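Local structure of fumarate lyase (Mesorhizobium sp., 3C8T) at residues E179-S182 / P183-L186; R228-V231 / A232-V235. The protein is a mostly helical member of the fumarate lyase family, assembled from four chains whose long helices pack together in bundles. One frame throughout, in Å; residues are numbered along the deposited sequence.

Overall arrangement
Contact 1 is the last turns of helix 160-185 and contact 2 the opening turns of helix 229-255; the two lie against each other with their centres about 10 Å apart. A salt bridge ties them, with Arg184 NE 2.9 Å from Glu233 OE1. Beside it the side chains simply pack, with Val185 CB 3.6 Å from Thr234 OG1. Contact 1 precedes contact 2 along the chain, and the end of one helix packs against the start of the other. Both lie in the long-helix body of the subunit, as in other members of the lyase family, and both touch the second subunit, where acidic and arginine side chains of the two chains pair across the interface.

Contact 1 (E179-S182 / P183-L186)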
# COMPACT_ATOMS: atom_id res chain seq x y z
N GLU A 179 -10.30 14.81 -18.82
CA GLU A 179 -10.09 16.01 -19.62
C GLU A 179 -9.13 17.02 -18.94
O GLU A 179 -8.33 17.66 -19.62
CB GLU A 179 -11.45 16.65 -20.04
CG GLU A 179 -12.39 15.70 -20.84
CD GLU A 179 -11.71 14.95 -22.04
OE1 GLU A 179 -10.92 15.58 -22.78
OE2 GLU A 179 -11.96 13.72 -22.24
N GLU A 180 -9.20 17.14 -17.62
CA GLU A 180 -8.28 18.02 -16.86
C GLU A 180 -6.82 17.51 -16.83
O GLU A 180 -5.85 18.31 -16.93
CB GLU A 180 -8.84 18.24 -15.43
CG GLU A 180 -10.10 19.15 -15.42
CD GLU A 180 -10.82 19.29 -14.06
OE1 GLU A 180 -10.66 18.43 -13.16
OE2 GLU A 180 -11.56 20.30 -13.90
N ILE A 181 -6.66 16.19 -16.68
CA ILE A 181 -5.33 15.59 -16.56
C ILE A 181 -4.56 15.59 -17.90
O ILE A 181 -3.35 15.78 -17.89
CB ILE A 181 -5.43 14.13 -16.03
CG1 ILE A 181 -5.75 14.14 -14.53
CG2 ILE A 181 -4.15 13.43 -16.18
CD1 ILE A 181 -6.65 13.02 -14.11
N SER A 182 -5.26 15.34 -19.01
CA SER A 182 -4.64 15.22 -20.35
C SER A 182 -3.64 16.34 -20.76
O SER A 182 -2.58 16.01 -21.26
CB SER A 182 -5.70 15.07 -21.45
OG SER A 182 -6.37 13.81 -21.37
N PRO A 183 -3.98 17.64 -20.59
CA PRO A 183 -2.94 18.59 -21.00
C PRO A 183 -1.74 18.59 -20.06
O PRO A 183 -0.72 19.16 -20.42
CB PRO A 183 -3.64 19.99 -20.89
CG PRO A 183 -5.13 19.68 -20.74
CD PRO A 183 -5.19 18.32 -20.09
N ARG A 184 -1.86 18.05 -18.85
CA ARG A 184 -0.68 18.04 -17.97
C ARG A 184 0.31 16.93 -18.37
O ARG A 184 1.53 17.18 -18.49
CB ARG A 184 -1.01 18.05 -16.46
CG ARG A 184 -1.35 19.49 -15.91
CD ARG A 184 -1.63 19.46 -14.41
NE ARG A 184 -2.68 18.47 -14.04
CZ ARG A 184 -3.96 18.75 -13.81
NH1 ARG A 184 -4.42 20.00 -13.90
NH2 ARG A 184 -4.81 17.79 -13.48
N VAL A 185 -0.22 15.74 -18.62
CA VAL A 185 0.61 14.60 -18.90
C VAL A 185 1.07 14.59 -20.37
O VAL A 185 2.15 14.07 -20.65
CB VAL A 185 -0.05 13.23 -18.47
CG1 VAL A 185 -1.28 12.91 -19.31
CG2 VAL A 185 0.97 12.07 -18.55
N LEU A 186 0.30 15.19 -21.28
CA LEU A 186 0.66 15.06 -22.72
C LEU A 186 1.60 16.17 -23.20
O LEU A 186 1.22 17.03 -24.01
CB LEU A 186 -0.57 14.89 -23.61
CG LEU A 186 -1.46 13.67 -23.27
CD1 LEU A 186 -2.75 13.71 -24.10
CD2 LEU A 186 -0.74 12.33 -23.48
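Pro183 presses its ring back onto the turn before it, with CD 3.2 Å from Glu179 O and equally near Glu180 O. This is a proline kink just ahead of the C-terminal end of a long helix: proline has no N-H for Glu179 O, and Arg184 N turns from Glu180 O to Ile181 O. That carbonyl oxygen accepts two bonds. Val185 N approaches nearly along the C=O axis at 3.2 Å, whereas Arg184 N, at 2.9 Å, stands above the carbonyl plane, 47° out of it.

Arg184 suits a helix end at a subunit interface because its long chain can fold back. A bend at chi3 (-54°) lays the guanidinium over the preceding turn, with Glu180 O 3.5 Å above one face of its plane and displaced toward the rim. NH2 also lies 3.9 Å from Ile181 CG1, the two side chains crossing at a slant. In this place NE bridges to Glu233 of its own chain and NH1 to Glu180 of the second subunit. The reverse pair, Glu180 with Arg184 of the second subunit, makes the pairing reciprocal, so two equivalent salt bridges join the subunits here.

Branched, apolar Ile181 and Val185 suit the buried side facing helix 229-255; they touch only loosely, CG2 of Ile181 and CG1 of Val185 being 4.3 Å apart. Ser182 is small enough to sit near Leu120 of helix 104-140, and with chi1 at -69° its OG lies beside the backbone N and bonds back to Leu178 O. Leu186, where helical geometry ends, still gives its N to Ser182 O at 3.0 Å, while its own CG rests 3.3 Å from that same oxygen.

Contact 2 (R228-V231 / A232-V235); sequences RDAV and AETV
The carboxylate of Glu233 is the flat group that reaches back to the first turn: one corner, OE1, comes 3.7 Å from Ala230 CA, with the CB methyl of Ala230 a little farther off. Ala230, small and without a branch, lets the acid lie alongside. The chain reaches this place because chi1, 79°, sets CG between the backbone N and the carbonyl carbon, 3.3 Å from Ala230 O; beyond CG the chain is extended. The carboxylate of Asp229 is turned to the same interface, its OD2 5.4 Å from Glu233 OE1. These like charges are probably offset by Arg177 of the second subunit, which pairs with both acids, by Arg173 of that subunit, which adds a bridge to Asp229, and by Arg184 of the same chain, whose NE bridges to Glu233 OE1.

Arg228, at the N-cap position, sends its guanidinium away from the helix to Asp109 and Glu321, while its carbonyl opens the helical ladder: Ala232 N meets Arg228 O at 2.9 Å in an almost straight bond (178°). The next rung, Glu233 N to Asp229 O, is also 2.9 Å. Thr234 then doubles the grip on Ala230 O. Its backbone bond is weak, at 3.4 Å, but OG1 lies 2.9 Å away in the carbonyl plane, so a buried hydroxyl is satisfied within its own helix.

Around the helix, Val231 and Val235 lean on Met303 of helix 284-306, and Val231 also reaches Val325 of helix 315-344. Thr234 touches Phe329 of that helix and also Ile181 and Val185 of helix 160-185, while Ala232 meets Leu240 of the second subunit.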
# COMPACT_ATOMS: atom_id res chain seq x y z
N ARG A 228 7.79 13.88 -11.71
CA ARG A 228 6.96 12.80 -12.31
C ARG A 228 5.47 12.90 -11.95
O ARG A 228 4.74 11.91 -12.09
CB ARG A 228 7.51 11.42 -11.84
CG ARG A 228 9.05 11.23 -12.06
CD ARG A 228 9.48 11.51 -13.52
NE ARG A 228 9.08 10.46 -14.47
CZ ARG A 228 9.36 10.47 -15.77
NH1 ARG A 228 10.02 11.51 -16.32
NH2 ARG A 228 9.01 9.42 -16.52
N ASP A 229 5.04 14.07 -11.48
CA ASP A 229 3.70 14.24 -10.94
C ASP A 229 2.58 14.08 -11.98
O ASP A 229 1.49 13.63 -11.65
CB ASP A 229 3.56 15.58 -10.21
CG ASP A 229 4.04 16.77 -11.07
OD1 ASP A 229 5.26 16.91 -11.31
OD2 ASP A 229 3.20 17.57 -11.50
N ALA A 230 2.84 14.48 -13.22
CA ALA A 230 1.79 14.36 -14.22
C ALA A 230 1.59 12.91 -14.62
O ALA A 230 0.46 12.50 -14.94
CB ALA A 230 2.09 15.21 -15.42
N VAL A 231 2.67 12.12 -14.57
CA VAL A 231 2.51 10.68 -14.81
C VAL A 231 1.87 9.96 -13.61
O VAL A 231 0.98 9.12 -13.78
CB VAL A 231 3.87 9.99 -15.16
CG1 VAL A 231 3.64 8.46 -15.41
CG2 VAL A 231 4.57 10.71 -16.37
N ALA A 232 2.35 10.24 -12.40
CA ALA A 232 1.71 9.73 -11.19
C ALA A 232 0.20 10.03 -11.10
O ALA A 232 -0.57 9.13 -10.77
CB ALA A 232 2.44 10.24 -9.94
N GLU A 233 -0.22 11.26 -11.47
CA GLU A 233 -1.63 11.62 -11.36
C GLU A 233 -2.47 10.84 -12.34
O GLU A 233 -3.63 10.54 -12.06
CB GLU A 233 -1.91 13.13 -11.49
CG GLU A 233 -1.90 13.64 -12.88
CD GLU A 233 -2.24 15.13 -12.93
OE1 GLU A 233 -1.50 15.90 -13.62
OE2 GLU A 233 -3.24 15.51 -12.27
N THR A 234 -1.87 10.44 -13.45
CA THR A 234 -2.60 9.64 -14.44
C THR A 234 -2.93 8.27 -13.89
O THR A 234 -4.05 7.79 -14.05
CB THR A 234 -1.80 9.52 -15.75
OG1 THR A 234 -1.58 10.83 -16.23
CG2 THR A 234 -2.58 8.73 -16.81
N VAL A 235 -1.97 7.63 -13.24
CA VAL A 235 -2.25 6.30 -12.67
C VAL A 235 -3.16 6.39 -11.42
O VAL A 235 -3.97 5.50 -11.17
CB VAL A 235 -0.95 5.60 -12.35
CG1 VAL A 235 -1.20 4.19 -11.75
CG2 VAL A 235 -0.08 5.54 -13.64